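PDB 5IKY: oxalate biosynthetic component 1 from Burkholderia thailandensis, which takes part in bacterial oxalate biosynthesis as a bifunctional enzyme, combining a serine hydrolase of the alpha/beta-hydrolase fold with an additional lyase activity. Local coordinates for residues 24-29 and 185-190; 54-59 and 160-165; 126-131 and 166-171. One frame throughout, in Å; residues are numbered along the deposited sequence.

In the fold
The chain enters this region at strand 26-28 and returns to it more than 150 residues later, where segment 185-190 closes the large loop of contact 1. Contact 2 closes a loop of about 100 residues and contact 3 one of about 35; both nest inside that of contact 1 but cross each other, since 126-131 lies between the two segments of contact 2 and 166-171 beyond them. Contact 1 joins an edge strand to the turn leading into strand 190-192; contact 2 sets the loop after strand 53-55 against the start of helix 162-172; contact 3 pairs that helix with helix 126-138. Backbone bonds between Gly190 and Val55 and between Cys187 and Gly59 join contacts 1 and 2.

Contact 1 of 3, residues 24-29 and 185-190; sequences PKFIPH and RMCGAG
Pro28 and Gly190 form an antiparallel, non-hydrogen-bonded pair with their CA atoms 4.2 Å apart, and just beyond them His29 N donates to Ala189 O over 2.7 Å. Between the strands, Gly190 CA also lies 3.2 Å from Ile27 O, a CA-H...O contact. Without a side chain, Gly190 lies directly against Ile27 O and the Pro28 backbone. This pairing is one half of a three-stranded antiparallel sheet, in which strand 190-192 is the middle member between 26-28 and 53-55; Ile27 continues the pairing through backbone bonding with His191.

Among the side chains, Phe26 makes the main contribution. With CG anti to the backbone N (chi1 177°), its ring extends toward the 187-190 turn. Gly188 O meets the rim at CZ, near the ring plane and 3.6 Å away, while CE2 packs on Cys187 CB at 3.8 Å. Cys187 SG approaches the ring obliquely, 4.8 Å from its centroid, in a sulfur-aromatic contact. Tyr159 of strand 156-160 stacks with the same ring and also touches Cys187. At the more exposed end, His29 CB rests 3.3 Å from Ala189 O, and the imidazole ND1 is hydrogen-bonded to Glu33.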
loop_
_atom_site.group_PDB
_atom_site.type_symbol
_atom_site.label_atom_id
_atom_site.label_comp_id
_atom_site.label_asym_id
_atom_site.label_seq_id
_atom_site.Cartn_x
_atom_site.Cartn_y
_atom_site.Cartn_z
ATOM N N PRO A 24 -9.065 8.619 33.579
ATOM C CA PRO A 24 -10.324 8.548 34.329
ATOM C C PRO A 24 -11.416 9.388 33.669
ATOM O O PRO A 24 -11.127 10.445 33.110
ATOM C CB PRO A 24 -9.955 9.103 35.714
ATOM C CG PRO A 24 -8.528 9.565 35.618
ATOM C CD PRO A 24 -7.912 8.868 34.455
ATOM N N LYS A 25 -12.654 8.906 33.726
ATOM C CA LYS A 25 -13.767 9.575 33.064
ATOM C C LYS A 25 -14.774 10.119 34.072
ATOM O O LYS A 25 -15.813 10.662 33.696
ATOM C CB LYS A 25 -14.451 8.614 32.091
ATOM C CG LYS A 25 -13.567 8.197 30.928
ATOM C CD LYS A 25 -13.261 9.384 30.027
ATOM C CE LYS A 25 -11.842 9.322 29.486
ATOM N NZ LYS A 25 -11.540 8.006 28.864
ATOM N N PHE A 26 -14.459 9.972 35.353
ATOM C CA PHE A 26 -15.319 10.480 36.413
ATOM C C PHE A 26 -14.505 10.869 37.638
ATOM O O PHE A 26 -13.635 10.121 38.080
ATOM C CB PHE A 26 -16.379 9.443 36.797
ATOM C CG PHE A 26 -17.270 9.875 37.931
ATOM C CD1 PHE A 26 -18.276 10.804 37.724
ATOM C CD2 PHE A 26 -17.102 9.349 39.203
ATOM C CE1 PHE A 26 -19.096 11.206 38.762
ATOM C CE2 PHE A 26 -17.921 9.746 40.250
ATOM C CZ PHE A 26 -18.920 10.675 40.028
ATOM N N ILE A 27 -14.786 12.052 38.174
ATOM C CA ILE A 27 -14.155 12.497 39.408
ATOM C C ILE A 27 -15.210 12.816 40.457
ATOM O O ILE A 27 -15.941 13.800 40.325
ATOM C CB ILE A 27 -13.276 13.731 39.187
ATOM C CG1 ILE A 27 -12.190 13.425 38.158
ATOM C CG2 ILE A 27 -12.649 14.173 40.501
ATOM C CD1 ILE A 27 -11.333 14.617 37.819
ATOM N N PRO A 28 -15.296 11.975 41.499
ATOM C CA PRO A 28 -16.245 12.162 42.600
ATOM C C PRO A 28 -16.079 13.524 43.254
ATOM O O PRO A 28 -14.964 14.053 43.280
ATOM C CB PRO A 28 -15.875 11.048 43.577
ATOM C CG PRO A 28 -15.232 10.012 42.740
ATOM C CD PRO A 28 -14.482 10.760 41.678
ATOM N N HIS A 29 -17.169 14.079 43.771
ATOM C CA HIS A 29 -17.124 15.374 44.430
ATOM C C HIS A 29 -16.050 15.445 45.516
ATOM O O HIS A 29 -15.252 16.387 45.539
ATOM C CB HIS A 29 -18.486 15.693 45.033
ATOM C CG HIS A 29 -18.714 17.154 45.274
ATOM N ND1 HIS A 29 -18.494 17.749 46.495
ATOM C CD2 HIS A 29 -19.228 18.116 44.473
ATOM C CE1 HIS A 29 -18.793 19.035 46.418
ATOM N NE2 HIS A 29 -19.248 19.280 45.204
ATOM N N ARG A 185 -21.073 -0.035 39.694
ATOM C CA ARG A 185 -21.660 0.403 40.955
ATOM C C ARG A 185 -22.035 1.885 40.951
ATOM O O ARG A 185 -21.520 2.667 40.153
ATOM C CB ARG A 185 -20.698 0.101 42.106
ATOM C CG ARG A 185 -19.441 0.950 42.118
ATOM C CD ARG A 185 -18.360 0.290 42.958
ATOM N NE ARG A 185 -18.924 -0.564 43.999
ATOM C CZ ARG A 185 -18.221 -1.445 44.705
ATOM N NH1 ARG A 185 -18.817 -2.180 45.635
ATOM N NH2 ARG A 185 -16.922 -1.594 44.480
ATOM N N MET A 186 -22.938 2.256 41.857
ATOM C CA MET A 186 -23.468 3.615 41.933
ATOM C C MET A 186 -22.435 4.623 42.426
ATOM O O MET A 186 -21.556 4.290 43.221
ATOM C CB MET A 186 -24.695 3.650 42.848
ATOM C CG MET A 186 -25.825 2.732 42.411
ATOM S SD MET A 186 -26.629 3.284 40.894
ATOM C CE MET A 186 -27.241 4.887 41.405
ATOM N N CYS A 187 -22.559 5.862 41.958
ATOM C CA CYS A 187 -21.641 6.928 42.341
ATOM C C CYS A 187 -22.379 8.095 42.977
ATOM O O CYS A 187 -23.599 8.215 42.849
ATOM C CB CYS A 187 -20.856 7.432 41.127
ATOM S SG CYS A 187 -20.379 6.157 39.957
ATOM N N GLY A 188 -21.631 8.962 43.651
ATOM C CA GLY A 188 -22.187 10.196 44.169
ATOM C C GLY A 188 -22.099 11.291 43.125
ATOM O O GLY A 188 -21.938 11.015 41.935
ATOM N N ALA A 189 -22.208 12.539 43.564
ATOM C CA ALA A 189 -22.050 13.669 42.661
ATOM C C ALA A 189 -20.576 13.848 42.315
ATOM O O ALA A 189 -19.701 13.330 43.010
ATOM C CB ALA A 189 -22.615 14.933 43.281
ATOM N N GLY A 190 -20.306 14.579 41.238
ATOM C CA GLY A 190 -18.941 14.822 40.809
ATOM C C GLY A 190 -18.874 15.338 39.386
ATOM O O GLY A 190 -19.850 15.880 38.869
#

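Contact 2 of 3, residues 54-59 and 160-165; sequences AVPAGG and LSPDFV
Pro162, the first residue of helix 162-172, fits its ring into the bend of residues 55-59, and its CA is 4.1 Å from that of Gly59. This bend links strand 53-55 of one small antiparallel sheet to strand 60-64 of another, so the contact sets the link against the helix N-terminus. Starting at CB, the ring lies beside the backbone of the turn, 3.8 Å from Ala57 O. CG approaches Pro56 O to 3.4 Å, and it also faces CG of the Pro56 ring. CD then turns back toward the strand end, where it meets Val55 CG2 at 3.5 Å and Gly59 CA on its other flank. The methyl of Val55 gets there because CG2 stands anti to the backbone N, while CG1 occupies the position between N and the carbonyl carbon (chi1 68°).

One helical turn on, Val165 CG2 packs against Gly58 O at 3.3 Å and against Gly59 CA. Gly58 turns the chain with a positive phi (117°). Gly59 CA lies 3.2 Å from Leu160 O, a closeness its lack of a side chain permits. Ser161 precedes the helix as its N-cap, with OG accepting a weak bond from Phe164 N. Trp192 touches both Val55 and Ser161, so the sheet of strands 53-55 and 190-192 adjoins this helix start.

No hydrogen bond links 54-59 with 160-165. The loop carbonyls of Pro56, Ala57 and Gly58 face carbon atoms of Pro162 and Val165, and the backbones of Gly58 and Gly59 pair instead with Cys187, Gly59 through its carbonyl O. Cohesion between the segments therefore rests on van der Waals fit, with Pro162 taking part in most of the contacts.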
loop_
_atom_site.group_PDB
_atom_site.type_symbol
_atom_site.label_atom_id
_atom_site.label_comp_id
_atom_site.label_asym_id
_atom_site.label_seq_id
_atom_site.Cartn_x
_atom_site.Cartn_y
_atom_site.Cartn_z
ATOM N N ALA A 54 -20.274 18.922 35.503
ATOM C CA ALA A 54 -20.744 18.588 36.842
ATOM C C ALA A 54 -22.021 17.763 36.730
ATOM O O ALA A 54 -22.861 18.018 35.865
ATOM C CB ALA A 54 -20.980 19.844 37.661
ATOM N N VAL A 55 -22.158 16.769 37.596
ATOM C CA VAL A 55 -23.248 15.816 37.471
ATOM C C VAL A 55 -23.677 15.318 38.855
ATOM O O VAL A 55 -22.836 15.069 39.720
ATOM C CB VAL A 55 -22.832 14.635 36.545
ATOM C CG1 VAL A 55 -21.746 13.773 37.190
ATOM C CG2 VAL A 55 -24.028 13.800 36.146
ATOM N N PRO A 56 -24.997 15.214 39.086
ATOM C CA PRO A 56 -25.496 14.741 40.385
ATOM C C PRO A 56 -25.261 13.249 40.610
ATOM O O PRO A 56 -24.781 12.550 39.719
ATOM C CB PRO A 56 -26.998 15.043 40.314
ATOM C CG PRO A 56 -27.308 15.080 38.854
ATOM C CD PRO A 56 -26.091 15.669 38.209
ATOM N N ALA A 57 -25.602 12.774 41.802
ATOM C CA ALA A 57 -25.500 11.356 42.119
ATOM C C ALA A 57 -26.478 10.547 41.274
ATOM O O ALA A 57 -27.420 11.098 40.703
ATOM C CB ALA A 57 -25.757 11.122 43.598
ATOM N N GLY A 58 -26.248 9.239 41.188
ATOM C CA GLY A 58 -27.138 8.367 40.443
ATOM C C GLY A 58 -26.503 7.677 39.251
ATOM O O GLY A 58 -27.121 6.810 38.634
ATOM N N GLY A 59 -25.273 8.061 38.921
ATOM C CA GLY A 59 -24.549 7.446 37.823
ATOM C C GLY A 59 -23.826 6.176 38.237
ATOM O O GLY A 59 -23.579 5.956 39.423
ATOM N N LEU A 160 -21.200 6.181 33.457
ATOM C CA LEU A 160 -22.418 6.578 32.763
ATOM C C LEU A 160 -23.229 7.518 33.646
ATOM O O LEU A 160 -23.417 7.258 34.834
ATOM C CB LEU A 160 -23.252 5.355 32.376
ATOM C CG LEU A 160 -22.675 4.468 31.272
ATOM C CD1 LEU A 160 -23.557 3.254 31.031
ATOM C CD2 LEU A 160 -22.500 5.262 29.996
ATOM N N SER A 161 -23.704 8.609 33.057
ATOM C CA SER A 161 -24.454 9.626 33.788
ATOM C C SER A 161 -25.762 9.085 34.363
ATOM O O SER A 161 -26.291 8.086 33.873
ATOM C CB SER A 161 -24.744 10.816 32.875
ATOM O OG SER A 161 -25.590 10.434 31.805
ATOM N N PRO A 162 -26.275 9.734 35.422
ATOM C CA PRO A 162 -27.587 9.415 35.996
ATOM C C PRO A 162 -28.657 9.326 34.918
ATOM O O PRO A 162 -29.529 8.462 34.977
ATOM C CB PRO A 162 -27.867 10.596 36.930
ATOM C CG PRO A 162 -26.553 11.297 37.131
ATOM C CD PRO A 162 -25.503 10.630 36.295
ATOM N N ASP A 163 -28.566 10.221 33.937
ATOM C CA ASP A 163 -29.495 10.252 32.818
ATOM C C ASP A 163 -29.517 8.911 32.087
ATOM O O ASP A 163 -30.581 8.413 31.717
ATOM C CB ASP A 163 -29.121 11.380 31.856
ATOM C CG ASP A 163 -30.301 11.870 31.046
ATOM O OD1 ASP A 163 -31.012 12.779 31.524
ATOM O OD2 ASP A 163 -30.513 11.353 29.929
ATOM N N PHE A 164 -28.337 8.330 31.889
ATOM C CA PHE A 164 -28.229 7.001 31.292
ATOM C C PHE A 164 -28.888 5.944 32.171
ATOM O O PHE A 164 -29.629 5.090 31.683
ATOM C CB PHE A 164 -26.762 6.630 31.055
ATOM C CG PHE A 164 -26.234 7.055 29.714
ATOM C CD1 PHE A 164 -26.539 6.328 28.576
ATOM C CD2 PHE A 164 -25.419 8.168 29.595
ATOM C CE1 PHE A 164 -26.053 6.710 27.340
ATOM C CE2 PHE A 164 -24.928 8.554 28.363
ATOM C CZ PHE A 164 -25.248 7.823 27.234
ATOM N N VAL A 165 -28.610 6.012 33.469
ATOM C CA VAL A 165 -29.083 5.012 34.419
ATOM C C VAL A 165 -30.606 4.998 34.527
ATOM O O VAL A 165 -31.223 3.931 34.545
ATOM C CB VAL A 165 -28.474 5.246 35.815
ATOM C CG1 VAL A 165 -28.904 4.148 36.771
ATOM C CG2 VAL A 165 -26.955 5.313 35.720
#

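Contact 3 of 3, residues 126-131 and 166-171; sequences VDLVRQ and ERMRAD
Arg167 and Gln131 provide the hydrogen bond between these two helices: Arg167 NH1 donates to Gln131 OE1 over 2.8 Å, with an angle of 157° at the hydrogen. The oxygen lies near the guanidinium plane, whereas the donor is tilted out of the amide's carbonyl plane, in keeping with two side chains that cross at about a right angle and whose flat groups are turned 61° apart. A bend at chi3 in the otherwise extended Arg167 chain carries the guanidinium to this position.

Charge pairing is looser. Asp127 OD2 forms a long salt bridge to Arg167 NH2 at 3.7 Å, and Asp163, one turn earlier on the helix of Arg167, makes a weak, long ion pair with NH1. The guanidinium thus sits between acidic groups of both helices, which would probably favour its positive charge.

Van der Waals contact centres on Leu128, which is buried and points at the opposing helix. Its CD1 lies over one face of the guanidinium, 3.5 Å above the plane and displaced toward the rim, and Leu128 and Arg167 run past each other in opposite directions. The other methyl, CD2, packs 4.1 Å from Met168 CA and equally near Asp171 CB. The Asp171 carboxylate turns instead to the backbone amides of Ser124 and Ser125, tying helix 162-172 to the residues just before helix 126-138.

The segment axes approach to 11.0 Å at -141°, a rather wide, roughly antiparallel helix pair within the N-terminal domain region, in which Leu128 packs at the centre and an arginine-glutamine-aspartate cluster borders it.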
loop_
_atom_site.group_PDB
_atom_site.type_symbol
_atom_site.label_atom_id
_atom_site.label_comp_id
_atom_site.label_asym_id
_atom_site.label_seq_id
_atom_site.Cartn_x
_atom_site.Cartn_y
_atom_site.Cartn_z
ATOM N N VAL A 126 -34.329 2.138 20.613
ATOM C CA VAL A 126 -33.162 1.992 19.751
ATOM C C VAL A 126 -32.252 3.214 19.876
ATOM O O VAL A 126 -31.045 3.129 19.643
ATOM C CB VAL A 126 -33.571 1.782 18.271
ATOM C CG1 VAL A 126 -34.213 3.038 17.701
ATOM C CG2 VAL A 126 -32.370 1.362 17.431
ATOM N N ASP A 127 -32.828 4.348 20.264
ATOM C CA ASP A 127 -32.053 5.571 20.429
ATOM C C ASP A 127 -31.169 5.478 21.665
ATOM O O ASP A 127 -30.038 5.966 21.669
ATOM C CB ASP A 127 -32.974 6.789 20.523
ATOM C CG ASP A 127 -32.204 8.091 20.653
ATOM O OD1 ASP A 127 -31.496 8.465 19.692
ATOM O OD2 ASP A 127 -32.309 8.743 21.715
ATOM N N LEU A 128 -31.690 4.845 22.711
ATOM C CA LEU A 128 -30.936 4.641 23.941
ATOM C C LEU A 128 -29.740 3.724 23.702
ATOM O O LEU A 128 -28.648 3.970 24.211
ATOM C CB LEU A 128 -31.834 4.060 25.035
ATOM C CG LEU A 128 -31.139 3.714 26.354
ATOM C CD1 LEU A 128 -30.675 4.980 27.060
ATOM C CD2 LEU A 128 -32.054 2.895 27.254
ATOM N N VAL A 129 -29.957 2.669 22.922
ATOM C CA VAL A 129 -28.903 1.711 22.606
ATOM C C VAL A 129 -27.729 2.387 21.903
ATOM O O VAL A 129 -26.570 2.148 22.246
ATOM C CB VAL A 129 -29.429 0.562 21.720
ATOM C CG1 VAL A 129 -28.304 -0.399 21.369
ATOM C CG2 VAL A 129 -30.556 -0.177 22.424
ATOM N N ARG A 130 -28.039 3.238 20.928
ATOM C CA ARG A 130 -27.016 3.962 20.180
ATOM C C ARG A 130 -26.140 4.810 21.089
ATOM O O ARG A 130 -24.913 4.755 21.011
ATOM C CB ARG A 130 -27.651 4.856 19.117
ATOM C CG ARG A 130 -28.389 4.117 18.028
ATOM C CD ARG A 130 -28.623 5.031 16.844
ATOM N NE ARG A 130 -29.248 4.333 15.727
ATOM C CZ ARG A 130 -30.511 4.503 15.358
ATOM N NH1 ARG A 130 -31.285 5.356 16.019
ATOM N NH2 ARG A 130 -30.999 3.826 14.328
ATOM N N GLN A 131 -26.783 5.595 21.947
ATOM C CA GLN A 131 -26.069 6.493 22.845
ATOM C C GLN A 131 -25.172 5.716 23.800
ATOM O O GLN A 131 -24.092 6.179 24.164
ATOM C CB GLN A 131 -27.058 7.362 23.621
ATOM C CG GLN A 131 -27.940 8.218 22.726
ATOM C CD GLN A 131 -28.973 9.008 23.505
ATOM O OE1 GLN A 131 -28.797 9.281 24.693
ATOM N NE2 GLN A 131 -30.060 9.381 22.838
ATOM N N GLU A 166 -31.205 6.184 34.599
ATOM C CA GLU A 166 -32.658 6.313 34.680
ATOM C C GLU A 166 -33.340 5.683 33.474
ATOM O O GLU A 166 -34.208 4.821 33.614
ATOM C CB GLU A 166 -33.069 7.781 34.782
ATOM C CG GLU A 166 -32.495 8.526 35.969
ATOM C CD GLU A 166 -32.564 10.028 35.785
ATOM O OE1 GLU A 166 -33.175 10.476 34.790
ATOM O OE2 GLU A 166 -32.008 10.760 36.629
ATOM N N ARG A 167 -32.938 6.130 32.289
ATOM C CA ARG A 167 -33.520 5.651 31.043
ATOM C C ARG A 167 -33.308 4.151 30.878
ATOM O O ARG A 167 -34.171 3.452 30.351
ATOM C CB ARG A 167 -32.930 6.415 29.858
ATOM C CG ARG A 167 -33.278 7.897 29.865
ATOM C CD ARG A 167 -32.400 8.687 28.912
ATOM N NE ARG A 167 -32.497 8.204 27.538
ATOM C CZ ARG A 167 -31.637 8.520 26.576
ATOM N NH1 ARG A 167 -30.611 9.319 26.840
ATOM N NH2 ARG A 167 -31.798 8.037 25.352
ATOM N N MET A 168 -32.164 3.660 31.342
ATOM C CA MET A 168 -31.893 2.228 31.330
ATOM C C MET A 168 -32.857 1.498 32.260
ATOM O O MET A 168 -33.437 0.479 31.889
ATOM C CB MET A 168 -30.447 1.940 31.737
ATOM C CG MET A 168 -29.541 1.560 30.578
ATOM S SD MET A 168 -27.869 1.141 31.106
ATOM C CE MET A 168 -27.310 2.713 31.758
ATOM N N ARG A 169 -33.027 2.031 33.467
ATOM C CA ARG A 169 -33.923 1.435 34.452
ATOM C C ARG A 169 -35.379 1.509 34.001
ATOM O O ARG A 169 -36.158 0.586 34.234
ATOM C CB ARG A 169 -33.767 2.125 35.808
ATOM C CG ARG A 169 -34.282 1.300 36.977
ATOM C CD ARG A 169 -34.416 2.138 38.238
ATOM N NE ARG A 169 -33.199 2.888 38.536
ATOM C CZ ARG A 169 -32.181 2.412 39.244
ATOM N NH1 ARG A 169 -31.115 3.171 39.465
ATOM N NH2 ARG A 169 -32.227 1.179 39.732
ATOM N N ALA A 170 -35.737 2.617 33.358
ATOM C CA ALA A 170 -37.100 2.821 32.881
ATOM C C ALA A 170 -37.416 1.910 31.700
ATOM O O ALA A 170 -38.447 1.235 31.686
ATOM C CB ALA A 170 -37.313 4.278 32.499
ATOM N N ASP A 171 -36.526 1.897 30.711
ATOM C CA ASP A 171 -36.687 1.037 29.541
ATOM C C ASP A 171 -36.683 -0.428 29.951
ATOM O O ASP A 171 -37.578 -1.190 29.588
ATOM C CB ASP A 171 -35.578 1.297 28.517
ATOM C CG ASP A 171 -35.824 0.593 27.196
ATOM O OD1 ASP A 171 -35.704 -0.649 27.149
ATOM O OD2 ASP A 171 -36.121 1.284 26.198
#